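PDB 3BJR: putative carboxylesterase from Lactobacillus plantarum WCFS1, which probably hydrolyses carboxylic ester bonds as a member of the alpha/beta-hydrolase superfamily. Local coordinates for residues V109-L112 and E118-I121; Q206-W211 and T229-A234. All blocks are in the same frame, centred on the assembly; numbering follows the deposited sequence.

Contact 1: residues V109-L112 and E118-I121; sequences VNLL and EWHI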
loop_
_atom_site.group_PDB
_atom_site.type_symbol
_atom_site.label_atom_id
_atom_site.label_comp_id
_atom_site.label_asym_id
_atom_site.label_seq_id
_atom_site.Cartn_x
_atom_site.Cartn_y
_atom_site.Cartn_z
ATOM N N VAL A 109 -20.770 11.499 14.489
ATOM C CA VAL A 109 -19.961 10.776 15.490
ATOM C C VAL A 109 -20.497 11.072 16.899
ATOM O O VAL A 109 -20.690 10.181 17.702
ATOM C CB VAL A 109 -18.426 11.118 15.372
ATOM C CG1 VAL A 109 -17.609 10.461 16.530
ATOM C CG2 VAL A 109 -17.910 10.720 13.996
ATOM N N ASN A 110 -20.758 12.332 17.178
ATOM C CA ASN A 110 -21.299 12.726 18.439
ATOM C C ASN A 110 -22.663 12.045 18.746
ATOM O O ASN A 110 -22.900 11.630 19.854
ATOM C CB ASN A 110 -21.487 14.245 18.446
ATOM C CG ASN A 110 -21.919 14.770 19.779
ATOM O OD1 ASN A 110 -21.419 14.356 20.807
ATOM N ND2 ASN A 110 -22.780 15.757 19.764
ATOM N N LEU A 111 -23.544 11.954 17.766
ATOM C CA LEU A 111 -24.852 11.324 17.926
ATOM C C LEU A 111 -24.660 9.863 18.208
ATOM O O LEU A 111 -25.341 9.314 19.046
ATOM C CB LEU A 111 -25.664 11.469 16.656
ATOM C CG LEU A 111 -27.130 11.008 16.642
ATOM C CD1 LEU A 111 -27.967 11.971 17.424
ATOM C CD2 LEU A 111 -27.622 10.905 15.218
ATOM N N LEU A 112 -23.759 9.196 17.485
ATOM C CA LEU A 112 -23.496 7.777 17.760
ATOM C C LEU A 112 -23.063 7.554 19.209
ATOM O O LEU A 112 -23.574 6.669 19.842
ATOM C CB LEU A 112 -22.497 7.147 16.783
ATOM C CG LEU A 112 -23.083 6.523 15.525
ATOM C CD1 LEU A 112 -23.805 7.520 14.569
ATOM C CD2 LEU A 112 -22.005 5.663 14.835
ATOM N N GLU A 118 -28.318 2.576 23.491
ATOM C CA GLU A 118 -29.579 2.111 22.908
ATOM C C GLU A 118 -29.446 1.526 21.483
ATOM O O GLU A 118 -30.362 0.868 20.993
ATOM C CB GLU A 118 -30.656 3.180 22.993
ATOM C CG GLU A 118 -30.353 4.483 22.402
ATOM C CD GLU A 118 -29.949 5.563 23.418
ATOM O OE1 GLU A 118 -29.026 5.364 24.313
ATOM O OE2 GLU A 118 -30.561 6.651 23.229
ATOM N N TRP A 119 -28.290 1.757 20.870
ATOM C CA TRP A 119 -27.913 1.241 19.544
ATOM C C TRP A 119 -26.853 0.149 19.550
ATOM O O TRP A 119 -26.428 -0.284 18.485
ATOM C CB TRP A 119 -27.423 2.372 18.664
ATOM C CG TRP A 119 -28.525 3.325 18.226
ATOM C CD1 TRP A 119 -29.875 3.119 18.270
ATOM C CD2 TRP A 119 -28.333 4.593 17.602
ATOM N NE1 TRP A 119 -30.536 4.209 17.741
ATOM C CE2 TRP A 119 -29.605 5.122 17.318
ATOM C CE3 TRP A 119 -27.191 5.339 17.256
ATOM C CZ2 TRP A 119 -29.775 6.363 16.734
ATOM C CZ3 TRP A 119 -27.359 6.558 16.657
ATOM C CH2 TRP A 119 -28.648 7.067 16.405
ATOM N N HIS A 120 -26.474 -0.308 20.736
ATOM C CA HIS A 120 -25.492 -1.363 20.960
ATOM C C HIS A 120 -24.178 -1.123 20.320
ATOM O O HIS A 120 -23.595 -2.031 19.754
ATOM C CB HIS A 120 -26.041 -2.715 20.511
ATOM C CG HIS A 120 -27.324 -3.062 21.178
ATOM N ND1 HIS A 120 -28.524 -3.085 20.505
ATOM C CD2 HIS A 120 -27.609 -3.329 22.473
ATOM C CE1 HIS A 120 -29.485 -3.392 21.347
ATOM N NE2 HIS A 120 -28.960 -3.539 22.549
ATOM N N ILE A 121 -23.738 0.124 20.397
ATOM C CA ILE A 121 -22.482 0.549 19.863
ATOM C C ILE A 121 -21.453 0.637 20.986
ATOM O O ILE A 121 -21.695 1.164 22.046
ATOM C CB ILE A 121 -22.606 1.936 19.152
ATOM C CG1 ILE A 121 -23.524 1.843 17.916
ATOM C CG2 ILE A 121 -21.248 2.501 18.780
ATOM C CD1 ILE A 121 -23.794 3.170 17.264
#
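Leu111 and Leu112, on helix 100-114 of what is evidently an alpha/beta-hydrolase fold, meet Trp119 and Ile121 where the chain turns back toward the central sheet. After the short, weakly bonded helical turn that includes Trp119, His120 takes positive phi and two bonds reach back into the last turn, a Schellman motif; the chain is redirected so that Ile121 comes up against Leu112 of helix 100-114.

The contact across the two segments is apolar. Its aromatic half is the six-membered end of the Trp119 indole. Leu111 lies with its CG anti to the backbone N (chi1 -174°), an orientation that carries the isobutyl end closer to the tryptophan than its first bond would suggest. Its CD2 sits at the ring edge, near the ring plane, 4.1 Å from Trp119 CH2. Leu112 CA stands oblique to the ring, 4.2 Å from Trp119 CZ3, and Leu112 CD1 is also 4.2 Å from Trp119 CZ3, so one ring corner touches both backbone and side chain.

The aliphatic half lies deeper. Ile121 and Leu112 are buried, and their side chains run at about a right angle to each other. Both also rest on Ala52 of strand 50-56 and Phe84 of strand 82-87, which places the pair directly on the sheet, while Leu111 and Trp119 lean on Leu34 and Leu38 of strand 33-38, respectively.

Outside the apolar patch, Trp119 O accepts a hydrogen bond from Gln82 NE2, pinning the turn to the start of strand 82-87. The pairing of Ile121 with Leu112 itself narrows to a single methyl: CD1 of Ile121 stands 3.8 Å from Leu112 CG and 3.9 Å from Leu112 CD2, set against the branch point.

Contact 2: residues Q206-W211 and T229-A234; sequences QPTFIW and TALATA
A beta-alpha-beta unit made of strand 208-213, helix 222-233 and strand 238-243 frames this contact, which packs the helix onto the first strand of the unit. Leu231 is the helix residue that does the touching. Its CD1 methyl lies 3.8 Å from Thr208 CB and 3.9 Å from Thr208 CG2, the two side chains crossing at about a right angle. The same methyl meets Ile210 tip to tip, with Ile210 CD1 4.0 Å from Leu231 CD1. Thr208 and Ile210 alternate with Phe209 along the strand, so both face the helix while Phe209 points to the other side of the sheet.

Thr208 meets the leucine chiefly through CB and CG2, while its hydroxyl, also near the leucine methyls, donates to Gln206 O: OG1 lies 2.9 Å from that oxygen, in the carbonyl plane and with a C=O...donor angle of 152°. The bond is consistent with the rotamer (chi1 -55°), which sets OG1 beside the backbone N and CG2 anti to it. In the last turn of the helix, Thr229 O accepts from both Thr233 N and Thr233 OG1, which come from opposite faces of its plane.

Strand 208-213 runs between parallel neighbours 165-168 and 238-243. Thr208 and Ile210 also touch Leu167, Ile210 adds Leu240, and Phe209 packs against helix 270-281 on the opposite face. On the helix, Thr229 and Ala232 pack against the second subunit.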
loop_
_atom_site.group_PDB
_atom_site.type_symbol
_atom_site.label_atom_id
_atom_site.label_comp_id
_atom_site.label_asym_id
_atom_site.label_seq_id
_atom_site.Cartn_x
_atom_site.Cartn_y
_atom_site.Cartn_z
ATOM N N GLN A 206 -5.696 9.872 14.478
ATOM C CA GLN A 206 -5.902 8.489 14.875
ATOM C C GLN A 206 -5.499 7.517 13.778
ATOM O O GLN A 206 -5.316 7.947 12.642
ATOM C CB GLN A 206 -7.396 8.324 15.237
ATOM C CG GLN A 206 -7.776 9.261 16.389
ATOM C CD GLN A 206 -6.916 9.021 17.607
ATOM O OE1 GLN A 206 -6.828 7.904 18.057
ATOM N NE2 GLN A 206 -6.270 10.073 18.144
ATOM N N PRO A 207 -5.335 6.215 14.117
ATOM C CA PRO A 207 -4.931 5.194 13.147
ATOM C C PRO A 207 -5.748 5.232 11.867
ATOM O O PRO A 207 -6.986 5.344 11.917
ATOM C CB PRO A 207 -5.138 3.897 13.891
ATOM C CG PRO A 207 -4.856 4.277 15.340
ATOM C CD PRO A 207 -5.451 5.643 15.476
ATOM N N THR A 208 -5.043 5.093 10.736
ATOM C CA THR A 208 -5.634 5.280 9.428
ATOM C C THR A 208 -5.343 4.142 8.460
ATOM O O THR A 208 -4.193 3.788 8.232
ATOM C CB THR A 208 -5.116 6.614 8.838
ATOM O OG1 THR A 208 -5.388 7.676 9.771
ATOM C CG2 THR A 208 -5.765 6.954 7.446
ATOM N N PHE A 209 -6.399 3.616 7.851
ATOM C CA PHE A 209 -6.307 2.582 6.836
ATOM C C PHE A 209 -6.671 3.247 5.531
ATOM O O PHE A 209 -7.754 3.773 5.385
ATOM C CB PHE A 209 -7.278 1.438 7.094
ATOM C CG PHE A 209 -7.215 0.364 6.086
ATOM C CD1 PHE A 209 -7.964 0.406 4.957
ATOM C CD2 PHE A 209 -6.340 -0.709 6.267
ATOM C CE1 PHE A 209 -7.900 -0.626 4.008
ATOM C CE2 PHE A 209 -6.274 -1.717 5.343
ATOM C CZ PHE A 209 -7.021 -1.679 4.213
ATOM N N ILE A 210 -5.761 3.184 4.564
ATOM C CA ILE A 210 -5.978 3.790 3.268
ATOM C C ILE A 210 -5.773 2.790 2.149
ATOM O O ILE A 210 -4.838 1.998 2.178
ATOM C CB ILE A 210 -4.958 4.920 2.972
ATOM C CG1 ILE A 210 -4.755 5.838 4.152
ATOM C CG2 ILE A 210 -5.383 5.740 1.747
ATOM C CD1 ILE A 210 -3.457 6.652 4.064
ATOM N N TRP A 211 -6.656 2.852 1.158
ATOM C CA TRP A 211 -6.445 2.163 -0.102
ATOM C C TRP A 211 -6.925 3.041 -1.240
ATOM O O TRP A 211 -7.865 3.839 -1.097
ATOM C CB TRP A 211 -7.034 0.761 -0.154
ATOM C CG TRP A 211 -8.423 0.636 -0.588
ATOM C CD1 TRP A 211 -8.861 0.243 -1.812
ATOM C CD2 TRP A 211 -9.585 0.820 0.217
ATOM N NE1 TRP A 211 -10.233 0.220 -1.833
ATOM C CE2 TRP A 211 -10.699 0.543 -0.589
ATOM C CE3 TRP A 211 -9.784 1.183 1.537
ATOM C CZ2 TRP A 211 -12.003 0.652 -0.123
ATOM C CZ3 TRP A 211 -11.070 1.272 2.010
ATOM C CH2 TRP A 211 -12.166 1.017 1.180
ATOM N N THR A 229 2.860 9.576 3.952
ATOM C CA THR A 229 4.162 10.080 4.367
ATOM C C THR A 229 4.049 11.001 5.590
ATOM O O THR A 229 4.904 10.959 6.474
ATOM C CB THR A 229 4.833 10.793 3.211
ATOM O OG1 THR A 229 4.854 9.918 2.087
ATOM C CG2 THR A 229 6.278 11.154 3.528
ATOM N N ALA A 230 2.979 11.791 5.658
ATOM C CA ALA A 230 2.754 12.701 6.776
ATOM C C ALA A 230 2.347 11.878 7.971
ATOM O O ALA A 230 2.752 12.162 9.087
ATOM C CB ALA A 230 1.668 13.760 6.446
ATOM N N LEU A 231 1.490 10.889 7.762
ATOM C CA LEU A 231 1.133 10.010 8.868
ATOM C C LEU A 231 2.404 9.323 9.424
ATOM O O LEU A 231 2.652 9.339 10.630
ATOM C CB LEU A 231 0.088 8.982 8.427
ATOM C CG LEU A 231 -1.307 9.503 8.059
ATOM C CD1 LEU A 231 -2.122 8.374 7.402
ATOM C CD2 LEU A 231 -2.034 10.087 9.264
ATOM N N ALA A 232 3.203 8.741 8.533
ATOM C CA ALA A 232 4.446 8.042 8.900
ATOM C C ALA A 232 5.423 8.939 9.649
ATOM O O ALA A 232 6.042 8.509 10.625
ATOM C CB ALA A 232 5.094 7.470 7.657
ATOM N N THR A 233 5.571 10.181 9.183
ATOM C CA THR A 233 6.457 11.165 9.828
ATOM C C THR A 233 5.924 11.556 11.205
ATOM O O THR A 233 6.676 11.688 12.142
ATOM C CB THR A 233 6.608 12.418 8.972
ATOM O OG1 THR A 233 7.132 12.042 7.705
ATOM C CG2 THR A 233 7.548 13.406 9.623
ATOM N N ALA A 234 4.618 11.705 11.334
ATOM C CA ALA A 234 4.017 12.045 12.626
ATOM C C ALA A 234 3.875 10.803 13.548
ATOM O O ALA A 234 3.395 10.907 14.681
ATOM C CB ALA A 234 2.636 12.707 12.403
#

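In the fold
Contact 2 sets a helix against a strand of the central sheet; contact 1 joins helix 100-114 to the end of the short helix 116-119 and the residue that starts strand 121-122, beside the same sheet. Their centres are 26 Å apart, and they share no helix or strand. Contact 2 is the more buried, all three touching residues being enclosed, yet also the smaller. Contact 1 runs from a buried aliphatic pair to a partly exposed leucine and tryptophan. It pairs leucines with a tryptophan ring and an isoleucine, whereas contact 2 sets a leucine on an isoleucine and a threonine. The second subunit reaches the helix of contact 2, whereas no other chain touches the segments of contact 1.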